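Local coordinates for protein phenolic acid decarboxylase (Sedimentibacter hydroxybenzoicus, PDB 7AE5) that catalyses the reversible, oxygen-sensitive non-oxidative decarboxylation of 4-hydroxybenzoate and 3,4-dihydroxybenzoate, using prenylated FMN and manganese, at residues V327-Q332 with V343-T348; E335-V340 with A369-S374; I386-F391 with E398-A403. All blocks are in the same frame, centred on the assembly; numbering follows the deposited sequence.

All three contacts lie in the C-terminal UbiD domain, round its mixed five-stranded sheet. Contact 1 sets helix 323-336 on edge strand 340-347. Contact 2, its centre about 11 Å away, joins the end of the same helix to helix 364-372; along the chain the segments of these two alternate. Contact 3 follows later and packs helix 397-407 on strand 384-388, its centre about 16 and 17 Å from those of contacts 1 and 2. Contacts 1 and 2 line one face of the sheet, where Val343, Ala345 and Leu372 touch Val353, and contact 3 the other, where Val400 touches Ile354. The helices on the two faces meet different neighbouring subunits, so each face of the domain takes part in assembly.

Contact 1. Residues V327-Q332 with V343-T348; sequences VPLYKQ and VNAMYT
Val343 carries the largest share of this interface, and its two methyl groups divide the work. CG2 is set against the backbone of the helix: it lies 3.6 Å from Tyr330 CA and 3.8 Å from Tyr330 CB, ordinary van der Waals contact, the CA approach the closer. CG1 faces Leu329 instead, 4.2 Å from Leu329 CB. This split follows from the first torsion of Val343, 174°, which puts CG1 opposite the backbone N and swings CG2 round beside that nitrogen, where it meets the helix.

Tyr330 offers mainly its root to the strand. With CG turned opposite its own backbone N (chi1 165°), most of the ring leads away from the strand and meets Phe90 of helix 86-96 edge-to-face. Of the ring atoms CD1 alone stays near the strand, 4.1 Å from Val343 N, which approaches obliquely.

The pairing is that of a helix followed by an edge strand in an alpha/beta sandwich: helix 323-336 lies on the sheet over strand 340-347, and the two segment axes come within 7.8 Å and run at 145°, so the chain nearly reverses between them. No hydrogen bond crosses between these two segments, and the contact between them is apolar packing. On the far side of the strand, Asn344 forms an Asx turn, OD1 accepting from Met346 N.

Leu329 reaches past Val343 to Ala345, two residues further along the strand, where its CD1 methyl meets the alanine methyl, CB, at 3.7 Å. Val353 of the adjoining strand 352-357 touches both Val343 and Ala345, while Ser326 OG, one turn before Tyr330, hydrogen-bonds the backbone N of Ala345, a polar tie between helix and strand beside the apolar contacts.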
ATOM      1  N   VAL C 327       4.803  -4.248  33.491  1.00 34.78           N
ATOM      2  CA  VAL C 327       4.075  -5.231  34.299  1.00 35.10           C
ATOM      3  C   VAL C 327       2.561  -5.057  34.196  1.00 35.37           C
ATOM      4  O   VAL C 327       1.859  -6.066  34.016  1.00 35.72           O
ATOM      5  CB  VAL C 327       4.580  -5.208  35.749  1.00 36.35           C
ATOM      6  CG1 VAL C 327       3.661  -6.023  36.647  1.00 38.45           C
ATOM      7  CG2 VAL C 327       6.001  -5.748  35.820  1.00 36.47           C
ATOM      8  N   PRO C 328       1.994  -3.846  34.307  1.00 46.08           N
ATOM      9  CA  PRO C 328       0.535  -3.730  34.136  1.00 46.42           C
ATOM     10  C   PRO C 328       0.050  -4.175  32.769  1.00 46.45           C
ATOM     11  O   PRO C 328      -0.967  -4.874  32.683  1.00 46.92           O
ATOM     12  CB  PRO C 328       0.270  -2.236  34.378  1.00 46.45           C
ATOM     13  CG  PRO C 328       1.406  -1.791  35.220  1.00 46.46           C
ATOM     14  CD  PRO C 328       2.586  -2.561  34.716  1.00 45.98           C
ATOM     15  N   LEU C 329       0.751  -3.799  31.696  1.00 42.51           N
ATOM     16  CA  LEU C 329       0.341  -4.232  30.363  1.00 42.59           C
ATOM     17  C   LEU C 329       0.414  -5.747  30.231  1.00 42.93           C
ATOM     18  O   LEU C 329      -0.456  -6.368  29.608  1.00 43.46           O
ATOM     19  CB  LEU C 329       1.207  -3.561  29.297  1.00 42.15           C
ATOM     20  CG  LEU C 329       0.991  -2.062  29.085  1.00 42.12           C
ATOM     21  CD1 LEU C 329       2.056  -1.492  28.162  1.00 41.89           C
ATOM     22  CD2 LEU C 329      -0.399  -1.801  28.529  1.00 42.49           C
ATOM     23  N   TYR C 330       1.448  -6.360  30.812  1.00 40.72           N
ATOM     24  CA  TYR C 330       1.558  -7.815  30.787  1.00 41.25           C
ATOM     25  C   TYR C 330       0.372  -8.468  31.485  1.00 41.96           C
ATOM     26  O   TYR C 330      -0.161  -9.476  31.006  1.00 42.70           O
ATOM     27  CB  TYR C 330       2.876  -8.247  31.434  1.00 41.04           C
ATOM     28  CG  TYR C 330       2.947  -9.716  31.780  1.00 41.70           C
ATOM     29  CD1 TYR C 330       3.204 -10.670  30.804  1.00 42.18           C
ATOM     30  CD2 TYR C 330       2.765 -10.150  33.088  1.00 41.94           C
ATOM     31  CE1 TYR C 330       3.272 -12.016  31.119  1.00 42.89           C
ATOM     32  CE2 TYR C 330       2.830 -11.493  33.413  1.00 42.58           C
ATOM     33  CZ  TYR C 330       3.085 -12.420  32.426  1.00 43.05           C
ATOM     34  OH  TYR C 330       3.150 -13.757  32.746  1.00 43.76           O
ATOM     35  N   LYS C 331      -0.062  -7.902  32.613  1.00 43.53           N
ATOM     36  CA  LYS C 331      -1.186  -8.481  33.342  1.00 44.23           C
ATOM     37  C   LYS C 331      -2.493  -8.322  32.572  1.00 44.71           C
ATOM     38  O   LYS C 331      -3.350  -9.211  32.612  1.00 45.53           O
ATOM     39  CB  LYS C 331      -1.297  -7.846  34.728  1.00 44.82           C
ATOM     40  CG  LYS C 331      -0.243  -8.317  35.717  1.00 45.91           C
ATOM     41  CD  LYS C 331      -0.503  -7.745  37.100  1.00 48.29           C
ATOM     42  CE  LYS C 331       0.534  -8.213  38.107  1.00 49.86           C
ATOM     43  NZ  LYS C 331       0.655  -9.697  38.148  1.00 50.76           N
ATOM     44  N   GLN C 332      -2.667  -7.197  31.872  1.00 50.04           N
ATOM     45  CA  GLN C 332      -3.874  -7.013  31.071  1.00 50.54           C
ATOM     46  C   GLN C 332      -3.907  -7.975  29.890  1.00 51.05           C
ATOM     47  O   GLN C 332      -4.959  -8.542  29.576  1.00 51.91           O
ATOM     48  CB  GLN C 332      -3.978  -5.564  30.589  1.00 50.06           C
ATOM     49  CG  GLN C 332      -3.800  -4.530  31.689  1.00 49.70           C
ATOM     50  CD  GLN C 332      -3.865  -3.103  31.179  1.00 49.44           C
ATOM     51  OE1 GLN C 332      -3.644  -2.843  29.998  1.00 49.24           O
ATOM     52  NE2 GLN C 332      -4.154  -2.167  32.076  1.00 49.54           N
ATOM     53  N   VAL C 343       6.105  -8.888  28.464  1.00 34.30           N
ATOM     54  CA  VAL C 343       5.886  -7.636  27.747  1.00 33.79           C
ATOM     55  C   VAL C 343       7.022  -6.687  28.101  1.00 33.28           C
ATOM     56  O   VAL C 343       7.260  -6.406  29.283  1.00 33.18           O
ATOM     57  CB  VAL C 343       4.524  -7.008  28.086  1.00 33.76           C
ATOM     58  CG1 VAL C 343       4.396  -5.638  27.430  1.00 33.29           C
ATOM     59  CG2 VAL C 343       3.395  -7.923  27.638  1.00 34.49           C
ATOM     60  N   ASN C 344       7.723  -6.202  27.079  1.00 28.66           N
ATOM     61  CA  ASN C 344       8.782  -5.207  27.225  1.00 28.47           C
ATOM     62  C   ASN C 344       8.240  -3.900  26.650  1.00 28.34           C
ATOM     63  O   ASN C 344       8.274  -3.684  25.434  1.00 28.34           O
ATOM     64  CB  ASN C 344      10.059  -5.665  26.520  1.00 28.66           C
ATOM     65  CG  ASN C 344      11.120  -4.576  26.433  1.00 28.78           C
ATOM     66  OD1 ASN C 344      10.982  -3.498  27.011  1.00 28.79           O
ATOM     67  ND2 ASN C 344      12.200  -4.865  25.713  1.00 29.12           N
ATOM     68  N   ALA C 345       7.742  -3.031  27.528  1.00 31.89           N
ATOM     69  CA  ALA C 345       7.183  -1.739  27.145  1.00 32.08           C
ATOM     70  C   ALA C 345       8.013  -0.589  27.709  1.00 32.52           C
ATOM     71  O   ALA C 345       7.475   0.410  28.190  1.00 32.89           O
ATOM     72  CB  ALA C 345       5.730  -1.624  27.602  1.00 32.09           C
ATOM     73  N   MET C 346       9.336  -0.715  27.641  1.00 36.52           N
ATOM     74  CA  MET C 346      10.255   0.174  28.341  1.00 37.08           C
ATOM     75  C   MET C 346      10.676   1.400  27.541  1.00 37.91           C
ATOM     76  O   MET C 346      11.487   2.189  28.036  1.00 38.60           O
ATOM     77  CB  MET C 346      11.519  -0.595  28.743  1.00 37.06           C
ATOM     78  CG  MET C 346      11.291  -1.824  29.600  1.00 36.58           C
ATOM     79  SD  MET C 346      12.857  -2.566  30.109  1.00 36.81           S
ATOM     80  CE  MET C 346      13.923  -2.111  28.739  1.00 37.34           C
ATOM     81  N   TYR C 347      10.163   1.590  26.332  1.00 29.49           N
ATOM     82  CA  TYR C 347      10.756   2.530  25.387  1.00 30.48           C
ATOM     83  C   TYR C 347       9.827   3.720  25.175  1.00 31.28           C
ATOM     84  O   TYR C 347       8.782   3.596  24.528  1.00 31.05           O
ATOM     85  CB  TYR C 347      11.079   1.810  24.083  1.00 30.25           C
ATOM     86  CG  TYR C 347      11.941   0.595  24.339  1.00 29.74           C
ATOM     87  CD1 TYR C 347      13.189   0.727  24.933  1.00 30.32           C
ATOM     88  CD2 TYR C 347      11.500  -0.680  24.021  1.00 28.86           C
ATOM     89  CE1 TYR C 347      13.979  -0.377  25.188  1.00 30.04           C
ATOM     90  CE2 TYR C 347      12.285  -1.789  24.271  1.00 28.72           C
ATOM     91  CZ  TYR C 347      13.522  -1.632  24.854  1.00 29.29           C
ATOM     92  OH  TYR C 347      14.304  -2.734  25.107  1.00 29.26           O
ATOM     93  N   THR C 348      10.228   4.867  25.722  1.00 29.79           N
ATOM     94  CA  THR C 348       9.479   6.120  25.637  1.00 30.86           C
ATOM     95  C   THR C 348       8.049   5.933  26.145  1.00 30.17           C
ATOM     96  O   THR C 348       7.067   6.145  25.431  1.00 30.43           O
ATOM     97  CB  THR C 348       9.497   6.672  24.210  1.00 32.03           C
ATOM     98  OG1 THR C 348      10.777   6.417  23.619  1.00 32.36           O
ATOM     99  CG2 THR C 348       9.248   8.174  24.224  1.00 33.60           C
TER

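Contact 2. Residues E335-V340 with A369-S374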
ATOM      1  N   GLU C 335      -4.639 -11.714  31.111  1.00 82.89           N
ATOM      2  CA  GLU C 335      -5.975 -12.062  31.589  1.00 83.71           C
ATOM      3  C   GLU C 335      -6.754 -12.844  30.538  1.00 84.73           C
ATOM      4  O   GLU C 335      -7.518 -13.757  30.872  1.00 85.68           O
ATOM      5  CB  GLU C 335      -6.737 -10.796  31.999  1.00 83.35           C
ATOM      6  CG  GLU C 335      -7.507 -10.122  30.867  1.00 83.49           C
ATOM      7  CD  GLU C 335      -7.967  -8.715  31.198  1.00 82.99           C
ATOM      8  OE1 GLU C 335      -7.563  -8.182  32.255  1.00 82.70           O
ATOM      9  OE2 GLU C 335      -8.733  -8.140  30.393  1.00 83.20           O
ATOM     10  N   THR C 336      -6.554 -12.522  29.260  1.00 64.90           N
ATOM     11  CA  THR C 336      -7.275 -13.160  28.171  1.00 65.96           C
ATOM     12  C   THR C 336      -6.375 -13.960  27.246  1.00 66.43           C
ATOM     13  O   THR C 336      -6.886 -14.677  26.378  1.00 67.49           O
ATOM     14  CB  THR C 336      -8.034 -12.109  27.349  1.00 65.85           C
ATOM     15  OG1 THR C 336      -7.171 -10.996  27.081  1.00 64.78           O
ATOM     16  CG2 THR C 336      -9.259 -11.627  28.111  1.00 65.94           C
ATOM     17  N   MET C 337      -5.059 -13.859  27.405  1.00 53.19           N
ATOM     18  CA  MET C 337      -4.102 -14.534  26.531  1.00 53.64           C
ATOM     19  C   MET C 337      -3.001 -15.128  27.390  1.00 53.22           C
ATOM     20  O   MET C 337      -1.898 -14.577  27.491  1.00 52.30           O
ATOM     21  CB  MET C 337      -3.537 -13.568  25.491  1.00 53.14           C
ATOM     22  CG  MET C 337      -4.588 -13.079  24.526  1.00 53.66           C
ATOM     23  SD  MET C 337      -4.102 -11.577  23.677  1.00 52.58           S
ATOM     24  CE  MET C 337      -5.072 -11.727  22.187  1.00 53.90           C
ATOM     25  N   PRO C 338      -3.269 -16.267  28.032  1.00 46.68           N
ATOM     26  CA  PRO C 338      -2.245 -16.895  28.882  1.00 46.33           C
ATOM     27  C   PRO C 338      -0.997 -17.318  28.121  1.00 46.34           C
ATOM     28  O   PRO C 338       0.003 -17.669  28.760  1.00 45.87           O
ATOM     29  CB  PRO C 338      -2.981 -18.104  29.474  1.00 47.25           C
ATOM     30  CG  PRO C 338      -4.042 -18.410  28.447  1.00 48.28           C
ATOM     31  CD  PRO C 338      -4.510 -17.058  28.004  1.00 47.76           C
ATOM     32  N   GLU C 339      -1.018 -17.281  26.788  1.00 49.16           N
ATOM     33  CA  GLU C 339       0.152 -17.628  25.992  1.00 49.20           C
ATOM     34  C   GLU C 339       1.222 -16.548  26.021  1.00 47.97           C
ATOM     35  O   GLU C 339       2.359 -16.813  25.618  1.00 47.72           O
ATOM     36  CB  GLU C 339      -0.272 -17.896  24.554  1.00 50.29           C
ATOM     37  CG  GLU C 339      -1.129 -19.131  24.421  1.00 51.51           C
ATOM     38  CD  GLU C 339      -2.600 -18.788  24.316  1.00 52.04           C
ATOM     39  OE1 GLU C 339      -3.398 -19.679  23.967  1.00 53.11           O
ATOM     40  OE2 GLU C 339      -2.957 -17.616  24.570  1.00 51.29           O
ATOM     41  N   VAL C 340       0.891 -15.346  26.487  1.00 38.18           N
ATOM     42  CA  VAL C 340       1.872 -14.273  26.543  1.00 36.93           C
ATOM     43  C   VAL C 340       2.891 -14.575  27.634  1.00 36.24           C
ATOM     44  O   VAL C 340       2.532 -14.874  28.781  1.00 36.21           O
ATOM     45  CB  VAL C 340       1.181 -12.924  26.777  1.00 36.14           C
ATOM     46  CG1 VAL C 340       2.209 -11.857  27.110  1.00 34.77           C
ATOM     47  CG2 VAL C 340       0.378 -12.533  25.547  1.00 36.71           C
ATOM     48  N   ALA C 369      -1.029  -8.409  19.451  1.00 29.96           N
ATOM     49  CA  ALA C 369      -0.788  -6.986  19.241  1.00 28.59           C
ATOM     50  C   ALA C 369      -2.092  -6.200  19.249  1.00 29.01           C
ATOM     51  O   ALA C 369      -2.164  -5.110  19.829  1.00 28.16           O
ATOM     52  CB  ALA C 369      -0.038  -6.769  17.928  1.00 28.44           C
ATOM     53  N   PHE C 370      -3.136  -6.735  18.604  1.00 33.84           N
ATOM     54  CA  PHE C 370      -4.445  -6.088  18.641  1.00 34.28           C
ATOM     55  C   PHE C 370      -4.916  -5.880  20.075  1.00 33.72           C
ATOM     56  O   PHE C 370      -5.515  -4.847  20.396  1.00 33.43           O
ATOM     57  CB  PHE C 370      -5.476  -6.914  17.871  1.00 35.91           C
ATOM     58  CG  PHE C 370      -5.256  -6.943  16.383  1.00 36.72           C
ATOM     59  CD1 PHE C 370      -4.591  -5.912  15.742  1.00 36.09           C
ATOM     60  CD2 PHE C 370      -5.735  -7.999  15.623  1.00 38.20           C
ATOM     61  CE1 PHE C 370      -4.396  -5.938  14.373  1.00 36.83           C
ATOM     62  CE2 PHE C 370      -5.544  -8.033  14.254  1.00 38.89           C
ATOM     63  CZ  PHE C 370      -4.874  -7.000  13.628  1.00 38.12           C
ATOM     64  N   ARG C 371      -4.654  -6.854  20.950  1.00 40.54           N
ATOM     65  CA  ARG C 371      -5.066  -6.722  22.343  1.00 40.16           C
ATOM     66  C   ARG C 371      -4.304  -5.598  23.033  1.00 38.83           C
ATOM     67  O   ARG C 371      -4.896  -4.783  23.750  1.00 38.64           O
ATOM     68  CB  ARG C 371      -4.868  -8.047  23.081  1.00 40.69           C
ATOM     69  CG  ARG C 371      -5.559  -8.092  24.435  1.00 40.65           C
ATOM     70  CD  ARG C 371      -7.005  -7.632  24.325  1.00 41.22           C
ATOM     71  NE  ARG C 371      -7.887  -8.328  25.254  1.00 41.87           N
ATOM     72  CZ  ARG C 371      -9.111  -8.753  24.962  1.00 42.88           C
ATOM     73  NH1 ARG C 371      -9.620  -8.615  23.747  1.00 43.44           N
ATOM     74  NH2 ARG C 371      -9.842  -9.327  25.910  1.00 43.34           N
ATOM     75  N   LEU C 372      -2.986  -5.533  22.821  1.00 34.65           N
ATOM     76  CA  LEU C 372      -2.201  -4.446  23.398  1.00 33.57           C
ATOM     77  C   LEU C 372      -2.686  -3.097  22.890  1.00 33.57           C
ATOM     78  O   LEU C 372      -2.871  -2.155  23.669  1.00 33.38           O
ATOM     79  CB  LEU C 372      -0.721  -4.625  23.072  1.00 32.88           C
ATOM     80  CG  LEU C 372       0.106  -3.465  23.635  1.00 32.11           C
ATOM     81  CD1 LEU C 372       0.762  -3.851  24.956  1.00 31.83           C
ATOM     82  CD2 LEU C 372       1.132  -2.971  22.629  1.00 31.75           C
ATOM     83  N   LEU C 373      -2.895  -2.987  21.580  1.00 31.51           N
ATOM     84  CA  LEU C 373      -3.406  -1.754  21.000  1.00 31.80           C
ATOM     85  C   LEU C 373      -4.846  -1.469  21.401  1.00 32.54           C
ATOM     86  O   LEU C 373      -5.411  -0.476  20.933  1.00 32.96           O
ATOM     87  CB  LEU C 373      -3.287  -1.802  19.476  1.00 32.29           C
ATOM     88  CG  LEU C 373      -1.853  -1.886  18.945  1.00 31.64           C
ATOM     89  CD1 LEU C 373      -1.839  -2.200  17.459  1.00 32.34           C
ATOM     90  CD2 LEU C 373      -1.103  -0.598  19.229  1.00 31.15           C
ATOM     91  N   SER C 374      -5.455  -2.300  22.249  1.00 35.46           N
ATOM     92  CA  SER C 374      -6.784  -2.015  22.772  1.00 36.11           C
ATOM     93  C   SER C 374      -6.809  -1.879  24.294  1.00 35.75           C
ATOM     94  O   SER C 374      -7.893  -1.890  24.887  1.00 36.32           O
ATOM     95  CB  SER C 374      -7.789  -3.076  22.310  1.00 37.10           C
ATOM     96  OG  SER C 374      -7.254  -4.385  22.373  1.00 37.15           O
TER
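The guanidinium of Arg371 is the flat group of this contact, and Thr336 meets it obliquely. Thr336 CG2 lies only 3.2 Å from Arg371 NH2, while the hydroxyl of the same threonine receives a weak hydrogen bond: Arg371 NE to Thr336 OG1 is 3.3 Å, with a bent N-H...O angle of 121°. The firmer polar partner of the arginine is Ser374 OG of a neighbouring subunit, bound by NH1, so one guanidinium spans an intrachain and an intersubunit contact. The aliphatic root of Arg371 is covered separately. Met337 runs extended beyond CG and brings SD to 3.7 Å from Arg371 CB, with CE 3.8 Å from the same carbon. Arg371 CG points opposite its backbone N (chi1 -167°), and bends at chi2 and chi3 then turn the head toward Thr336. The contact ties the last turn of helix 323-336, and the type I turn from Met337 to Val340 that leads into strand 340-347, to the end of helix 364-372, whose Leu372 rests on Val353 and Ile355 of strand 352-357.

Contact 3. Residues I386-F391 with E398-A403; sequences IVVDEF and EQVMWA
Strand 384-388, an inner strand of the mixed sheet, runs into a loop and then helix 397-407, which packs back across the sheet face at close to a right angle: the segment axes cross at 89° and come within 9.4 Å. Ile386 and Val388 point toward the helix. Both address Val400, with Ile386 CG2 4.2 Å and Val388 CG1 4.4 Å from Val400 CG1, so one valine methyl serves two strand residues. Val388 CG1 also reaches Ala403 CB at 4.1 Å, one helical turn further on. That double use depends on chi1 of Val388, -59°, which holds CG1 opposite the carbonyl carbon and facing the helix. Val400 continues the layer to Ile354 of strand 352-357.

Three residues beyond Val388, Phe391 meets Trp402 in a different way. Each ring presents its edge to the other, near the other's plane, an edge-to-edge contact: Phe391 CE2 is 3.8 Å from Trp402 CH2, with CZ3 of the indole equally close. Their side chains cross at about a right angle. Leu457 touches both rings.

Chemically the interface is a dispersion contact between hydrocarbon surfaces, with no hydrogen bond between the segments. The one polar approach, Gln399 OE1 to Phe391 O at 4.0 Å, brings together two acceptors; OE1 instead accepts from Asp393 N, which fastens the helix to the loop before it. The indole NE1 binds Pro280 O of a neighbouring subunit and Gln399 NE2 binds Pro313 O there, so the apolar side of the helix serves its own sheet while these N-H groups join the assembly.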
ATOM      1  N   ILE C 386       6.293  -5.142  18.413  1.00 33.44           N
ATOM      2  CA  ILE C 386       7.005  -6.302  17.891  1.00 33.77           C
ATOM      3  C   ILE C 386       6.613  -7.511  18.725  1.00 34.34           C
ATOM      4  O   ILE C 386       6.673  -7.465  19.959  1.00 34.53           O
ATOM      5  CB  ILE C 386       8.528  -6.090  17.917  1.00 34.15           C
ATOM      6  CG1 ILE C 386       8.903  -4.793  17.198  1.00 34.14           C
ATOM      7  CG2 ILE C 386       9.245  -7.282  17.299  1.00 34.55           C
ATOM      8  CD1 ILE C 386      10.300  -4.310  17.504  1.00 35.11           C
ATOM      9  N   VAL C 387       6.212  -8.589  18.058  1.00 29.79           N
ATOM     10  CA  VAL C 387       5.835  -9.834  18.718  1.00 30.95           C
ATOM     11  C   VAL C 387       6.863 -10.897  18.363  1.00 31.29           C
ATOM     12  O   VAL C 387       7.153 -11.120  17.183  1.00 31.12           O
ATOM     13  CB  VAL C 387       4.419 -10.284  18.324  1.00 32.06           C
ATOM     14  CG1 VAL C 387       3.987 -11.455  19.188  1.00 33.76           C
ATOM     15  CG2 VAL C 387       3.439  -9.129  18.461  1.00 31.55           C
ATOM     16  N   VAL C 388       7.411 -11.552  19.385  1.00 31.82           N
ATOM     17  CA  VAL C 388       8.421 -12.585  19.214  1.00 31.97           C
ATOM     18  C   VAL C 388       7.926 -13.866  19.880  1.00 33.03           C
ATOM     19  O   VAL C 388       6.941 -13.871  20.620  1.00 33.69           O
ATOM     20  CB  VAL C 388       9.788 -12.161  19.783  1.00 31.43           C
ATOM     21  CG1 VAL C 388      10.280 -10.889  19.101  1.00 30.80           C
ATOM     22  CG2 VAL C 388       9.689 -11.957  21.288  1.00 31.48           C
ATOM     23  N   ASP C 389       8.635 -14.961  19.610  1.00 40.87           N
ATOM     24  CA  ASP C 389       8.221 -16.261  20.112  1.00 41.86           C
ATOM     25  C   ASP C 389       8.498 -16.381  21.610  1.00 41.72           C
ATOM     26  O   ASP C 389       9.126 -15.520  22.234  1.00 40.91           O
ATOM     27  CB  ASP C 389       8.927 -17.385  19.357  1.00 42.13           C
ATOM     28  CG  ASP C 389       8.453 -17.515  17.925  1.00 42.53           C
ATOM     29  OD1 ASP C 389       7.225 -17.625  17.717  1.00 43.48           O
ATOM     30  OD2 ASP C 389       9.306 -17.520  17.011  1.00 42.04           O
ATOM     31  N   GLU C 390       8.027 -17.493  22.179  1.00 45.24           N
ATOM     32  CA  GLU C 390       8.061 -17.672  23.626  1.00 45.13           C
ATOM     33  C   GLU C 390       9.482 -17.808  24.157  1.00 44.45           C
ATOM     34  O   GLU C 390       9.754 -17.416  25.297  1.00 43.99           O
ATOM     35  CB  GLU C 390       7.222 -18.892  24.014  1.00 46.19           C
ATOM     36  CG  GLU C 390       7.790 -20.225  23.539  1.00 46.73           C
ATOM     37  CD  GLU C 390       7.293 -20.622  22.157  1.00 47.49           C
ATOM     38  OE1 GLU C 390       6.731 -19.756  21.450  1.00 47.36           O
ATOM     39  OE2 GLU C 390       7.469 -21.800  21.777  1.00 48.26           O
ATOM     40  N   PHE C 391      10.398 -18.345  23.356  1.00 43.88           N
ATOM     41  CA  PHE C 391      11.765 -18.570  23.807  1.00 43.51           C
ATOM     42  C   PHE C 391      12.662 -17.352  23.632  1.00 42.69           C
ATOM     43  O   PHE C 391      13.804 -17.372  24.101  1.00 42.49           O
ATOM     44  CB  PHE C 391      12.381 -19.764  23.065  1.00 44.01           C
ATOM     45  CG  PHE C 391      12.320 -19.645  21.570  1.00 44.05           C
ATOM     46  CD1 PHE C 391      11.210 -20.090  20.872  1.00 44.72           C
ATOM     47  CD2 PHE C 391      13.369 -19.083  20.863  1.00 43.51           C
ATOM     48  CE1 PHE C 391      11.150 -19.981  19.497  1.00 44.75           C
ATOM     49  CE2 PHE C 391      13.312 -18.967  19.488  1.00 43.50           C
ATOM     50  CZ  PHE C 391      12.198 -19.412  18.805  1.00 44.05           C
ATOM     51  N   GLU C 398      19.333  -7.745  21.313  1.00 52.86           N
ATOM     52  CA  GLU C 398      20.113  -8.545  20.374  1.00 53.32           C
ATOM     53  C   GLU C 398      19.345  -9.792  19.950  1.00 52.86           C
ATOM     54  O   GLU C 398      19.438 -10.229  18.797  1.00 53.06           O
ATOM     55  CB  GLU C 398      21.459  -8.920  20.997  1.00 53.76           C
ATOM     56  CG  GLU C 398      22.421  -7.749  21.132  1.00 54.48           C
ATOM     57  CD  GLU C 398      22.151  -6.907  22.366  1.00 54.25           C
ATOM     58  OE1 GLU C 398      22.646  -5.761  22.423  1.00 54.88           O
ATOM     59  OE2 GLU C 398      21.442  -7.387  23.277  1.00 53.50           O
ATOM     60  N   GLN C 399      18.576 -10.376  20.873  1.00 48.44           N
ATOM     61  CA  GLN C 399      17.701 -11.493  20.531  1.00 48.18           C
ATOM     62  C   GLN C 399      16.528 -11.049  19.667  1.00 47.90           C
ATOM     63  O   GLN C 399      16.095 -11.793  18.780  1.00 47.89           O
ATOM     64  CB  GLN C 399      17.187 -12.162  21.806  1.00 47.92           C
ATOM     65  CG  GLN C 399      18.106 -13.235  22.349  1.00 48.24           C
ATOM     66  CD  GLN C 399      17.382 -14.543  22.627  1.00 48.30           C
ATOM     67  OE1 GLN C 399      16.738 -14.705  23.665  1.00 48.14           O
ATOM     68  NE2 GLN C 399      17.491 -15.489  21.698  1.00 48.63           N
ATOM     69  N   VAL C 400      15.999  -9.850  19.918  1.00 29.57           N
ATOM     70  CA  VAL C 400      14.894  -9.339  19.114  1.00 29.35           C
ATOM     71  C   VAL C 400      15.362  -9.031  17.696  1.00 29.69           C
ATOM     72  O   VAL C 400      14.632  -9.265  16.724  1.00 29.43           O
ATOM     73  CB  VAL C 400      14.277  -8.103  19.793  1.00 29.10           C
ATOM     74  CG1 VAL C 400      13.138  -7.540  18.953  1.00 28.95           C
ATOM     75  CG2 VAL C 400      13.794  -8.454  21.193  1.00 28.68           C
ATOM     76  N   MET C 401      16.582  -8.500  17.555  1.00 39.87           N
ATOM     77  CA  MET C 401      17.139  -8.250  16.229  1.00 40.33           C
ATOM     78  C   MET C 401      17.217  -9.538  15.420  1.00 40.08           C
ATOM     79  O   MET C 401      16.839  -9.572  14.242  1.00 39.91           O
ATOM     80  CB  MET C 401      18.525  -7.613  16.350  1.00 41.22           C
ATOM     81  CG  MET C 401      18.529  -6.096  16.491  1.00 41.82           C
ATOM     82  SD  MET C 401      17.446  -5.244  15.331  1.00 41.94           S
ATOM     83  CE  MET C 401      18.191  -5.697  13.765  1.00 42.24           C
ATOM     84  N   TRP C 402      17.712 -10.613  16.041  1.00 31.40           N
ATOM     85  CA  TRP C 402      17.753 -11.910  15.374  1.00 31.32           C
ATOM     86  C   TRP C 402      16.367 -12.324  14.898  1.00 30.79           C
ATOM     87  O   TRP C 402      16.187 -12.723  13.743  1.00 30.76           O
ATOM     88  CB  TRP C 402      18.329 -12.967  16.318  1.00 31.51           C
ATOM     89  CG  TRP C 402      18.136 -14.373  15.822  1.00 31.56           C
ATOM     90  CD1 TRP C 402      18.811 -14.984  14.805  1.00 31.89           C
ATOM     91  CD2 TRP C 402      17.192 -15.333  16.312  1.00 31.46           C
ATOM     92  NE1 TRP C 402      18.353 -16.270  14.639  1.00 32.00           N
ATOM     93  CE2 TRP C 402      17.357 -16.507  15.550  1.00 31.79           C
ATOM     94  CE3 TRP C 402      16.225 -15.316  17.321  1.00 31.26           C
ATOM     95  CZ2 TRP C 402      16.592 -17.652  15.766  1.00 32.05           C
ATOM     96  CZ3 TRP C 402      15.466 -16.453  17.534  1.00 31.53           C
ATOM     97  CH2 TRP C 402      15.654 -17.605  16.760  1.00 31.96           C
ATOM     98  N   ALA C 403      15.371 -12.221  15.780  1.00 33.32           N
ATOM     99  CA  ALA C 403      14.013 -12.606  15.412  1.00 33.03           C
ATOM    100  C   ALA C 403      13.481 -11.741  14.278  1.00 32.68           C
ATOM    101  O   ALA C 403      12.729 -12.219  13.421  1.00 32.61           O
ATOM    102  CB  ALA C 403      13.096 -12.522  16.631  1.00 32.94           C
TER